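Local coordinates for galectin (Danio rerio, PDB 6E20), which binds beta-galactoside sugars as a galectin and probably recognises glycans on the envelope glycoprotein of infectious hematopoietic necrosis virus, at residues B[29-34]-B[42-47]. Sequence-based numbering, arbitrary orientation.
With GAL (beta-D-galactopyranose), chain D.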
loop_
_atom_site.group_PDB
_atom_site.type_symbol
_atom_site.label_atom_id
_atom_site.label_comp_id
_atom_site.label_asym_id
_atom_site.label_seq_id
_atom_site.Cartn_x
_atom_site.Cartn_y
_atom_site.Cartn_z
ATOM N N ASN B 29 5.441 18.838 -8.430
ATOM C CA ASN B 29 4.123 18.205 -8.643
ATOM C C ASN B 29 4.221 16.731 -8.247
ATOM O O ASN B 29 5.377 16.198 -8.109
ATOM C CB ASN B 29 3.652 18.390 -10.094
ATOM C CG ASN B 29 4.297 17.445 -11.081
ATOM O OD1 ASN B 29 5.520 17.484 -11.285
ATOM N ND2 ASN B 29 3.487 16.560 -11.650
ATOM N N PHE B 30 3.067 16.071 -8.144
ATOM C CA PHE B 30 2.979 14.606 -7.924
ATOM C C PHE B 30 1.619 14.146 -8.396
ATOM O O PHE B 30 0.770 15.016 -8.598
ATOM C CB PHE B 30 3.242 14.217 -6.464
ATOM C CG PHE B 30 2.242 14.706 -5.451
ATOM C CD1 PHE B 30 2.420 15.916 -4.796
ATOM C CD2 PHE B 30 1.137 13.933 -5.105
ATOM C CE1 PHE B 30 1.507 16.356 -3.845
ATOM C CE2 PHE B 30 0.212 14.375 -4.166
ATOM C CZ PHE B 30 0.413 15.576 -3.518
ATOM N N ALA B 31 1.438 12.846 -8.591
ATOM C CA ALA B 31 0.171 12.308 -9.135
ATOM C C ALA B 31 -0.149 10.968 -8.485
ATOM O O ALA B 31 0.777 10.156 -8.255
ATOM C CB ALA B 31 0.222 12.201 -10.644
ATOM N N ILE B 32 -1.443 10.803 -8.221
ATOM C CA ILE B 32 -2.145 9.557 -7.829
ATOM C C ILE B 32 -2.884 9.089 -9.070
ATOM O O ILE B 32 -3.656 9.884 -9.643
ATOM C CB ILE B 32 -3.125 9.804 -6.665
ATOM C CG1 ILE B 32 -2.423 10.378 -5.426
ATOM C CG2 ILE B 32 -3.866 8.527 -6.358
ATOM C CD1 ILE B 32 -3.194 11.484 -4.744
ATOM N N ASN B 33 -2.586 7.871 -9.489
ATOM C CA ASN B 33 -3.175 7.222 -10.683
ATOM C C ASN B 33 -3.954 6.025 -10.171
ATOM O O ASN B 33 -3.317 5.136 -9.574
ATOM C CB ASN B 33 -2.079 6.847 -11.682
ATOM C CG ASN B 33 -1.357 8.068 -12.209
ATOM O OD1 ASN B 33 -0.177 8.316 -11.915
ATOM N ND2 ASN B 33 -2.065 8.850 -12.987
ATOM N N ILE B 34 -5.277 6.028 -10.362
ATOM C CA ILE B 34 -6.139 4.862 -10.046
ATOM C C ILE B 34 -6.741 4.341 -11.361
ATOM O O ILE B 34 -7.313 5.148 -12.158
ATOM C CB ILE B 34 -7.206 5.238 -9.009
ATOM C CG1 ILE B 34 -6.599 5.840 -7.735
ATOM C CG2 ILE B 34 -8.089 4.036 -8.699
ATOM C CD1 ILE B 34 -7.636 6.503 -6.831
ATOM N N ALA B 42 -8.362 5.671 -14.691
ATOM C CA ALA B 42 -9.713 6.233 -14.476
ATOM C C ALA B 42 -9.640 7.599 -13.791
ATOM O O ALA B 42 -10.462 8.483 -14.123
ATOM C CB ALA B 42 -10.513 5.264 -13.645
ATOM N N LEU B 43 -8.744 7.724 -12.807
ATOM C CA LEU B 43 -8.425 8.997 -12.111
ATOM C C LEU B 43 -6.902 9.226 -12.068
ATOM O O LEU B 43 -6.178 8.471 -11.377
ATOM C CB LEU B 43 -8.980 8.984 -10.688
ATOM C CG LEU B 43 -8.560 10.185 -9.841
ATOM C CD1 LEU B 43 -9.045 11.486 -10.454
ATOM C CD2 LEU B 43 -9.062 10.066 -8.412
ATOM N N HIS B 44 -6.476 10.303 -12.710
ATOM C CA HIS B 44 -5.146 10.927 -12.583
ATOM C C HIS B 44 -5.330 12.208 -11.768
ATOM O O HIS B 44 -5.961 13.135 -12.272
ATOM C CB HIS B 44 -4.558 11.189 -13.963
ATOM C CG HIS B 44 -3.339 12.046 -13.969
ATOM N ND1 HIS B 44 -2.096 11.519 -13.750
ATOM C CD2 HIS B 44 -3.166 13.367 -14.228
ATOM C CE1 HIS B 44 -1.181 12.475 -13.881
ATOM N NE2 HIS B 44 -1.818 13.645 -14.151
ATOM N N MET B 45 -4.830 12.242 -10.542
ATOM C CA MET B 45 -4.986 13.452 -9.691
ATOM C C MET B 45 -3.595 14.029 -9.457
ATOM O O MET B 45 -2.772 13.321 -8.854
ATOM C CB MET B 45 -5.654 13.133 -8.360
ATOM C CG MET B 45 -5.789 14.360 -7.491
ATOM S SD MET B 45 -6.230 13.903 -5.835
ATOM C CE MET B 45 -5.806 15.419 -4.970
ATOM N N ASN B 46 -3.377 15.260 -9.896
ATOM C CA ASN B 46 -2.020 15.814 -10.104
ATOM C C ASN B 46 -1.959 17.185 -9.445
ATOM O O ASN B 46 -2.128 18.214 -10.105
ATOM C CB ASN B 46 -1.675 15.742 -11.591
ATOM C CG ASN B 46 -0.313 16.295 -11.940
ATOM O OD1 ASN B 46 -0.161 16.906 -12.995
ATOM N ND2 ASN B 46 0.660 16.087 -11.066
ATOM N N PRO B 47 -1.752 17.235 -8.106
ATOM C CA PRO B 47 -1.372 18.480 -7.437
ATOM C C PRO B 47 -0.051 19.018 -8.018
ATOM O O PRO B 47 0.933 18.301 -8.034
ATOM C CB PRO B 47 -1.272 18.078 -5.966
ATOM C CG PRO B 47 -2.193 16.869 -5.851
ATOM C CD PRO B 47 -1.944 16.128 -7.151
HETATM C C1 GAL D . -0.319 16.978 -18.990
HETATM C C2 GAL D . 0.837 16.428 -18.192
HETATM C C3 GAL D . 0.563 14.975 -17.817
HETATM C C4 GAL D . -0.791 14.874 -17.112
HETATM C C5 GAL D . -1.876 15.485 -18.026
HETATM C C6 GAL D . -3.290 15.503 -17.396
HETATM O O2 GAL D . 1.988 16.515 -19.035
HETATM O O3 GAL D . 1.584 14.501 -16.973
HETATM O O4 GAL D . -0.647 15.594 -15.887
HETATM O O5 GAL D . -1.541 16.839 -18.322
HETATM O O6 GAL D . -4.209 16.265 -18.201
#
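H44 lies alongside N33 on the sugar-binding face of the sheet, its ring turned only 25° from the amide plane. ND1 meets the N33 amide at the ring edge, 2.8 Å from the atom modelled as ND2, while CE1 rests 3.5 Å from CB of A31. With CG anti to the backbone N (chi1 169°), the imidazole stands out from its strand and brings NE2 to 2.9 Å from O4 of galactose, a hydrogen bond in which either atom could be the donor. W68 meets the same imidazole with its ring steeply inclined. N46 uses the two ends of its amide differently: ND2 donates to the backbone O of F30 (2.7 Å), reaching it from above the carbonyl plane, whereas OD1 accepts from NE of R48 and lies 3.2 Å from O4 of galactose. Held at both ends, the amide is kept from turning, with OD1 on the side of the sugar. R48, N61 and E71 also hydrogen-bond the galactose, in the carbohydrate-binding site of a galectin domain, which lies on one sheet of the jelly-roll beta-sandwich. Strand 30-34 and the bulged strand 40-47 form an antiparallel hairpin here, with I32 and M45, then I34 and L43, as hydrogen-bonded pairs. At its closed end A42 and L43 both face I34 in a classic beta bulge; the O of I34 accepts a straight bond from N of L43 and a weak one from N of A42. On the opposite face, I32 CD1 runs beside SD of M45 (4.0 Å) and I34 CD1 beside CD2 of L43; I32 packs on I19 and I87 of the other sheet, I34 and L43 on I89. P47 lies obliquely over one face of the F30 ring, its CG 4.2 Å from the ring centroid in an off-centre CH-pi contact, and F85 packs nearly parallel to the same ring.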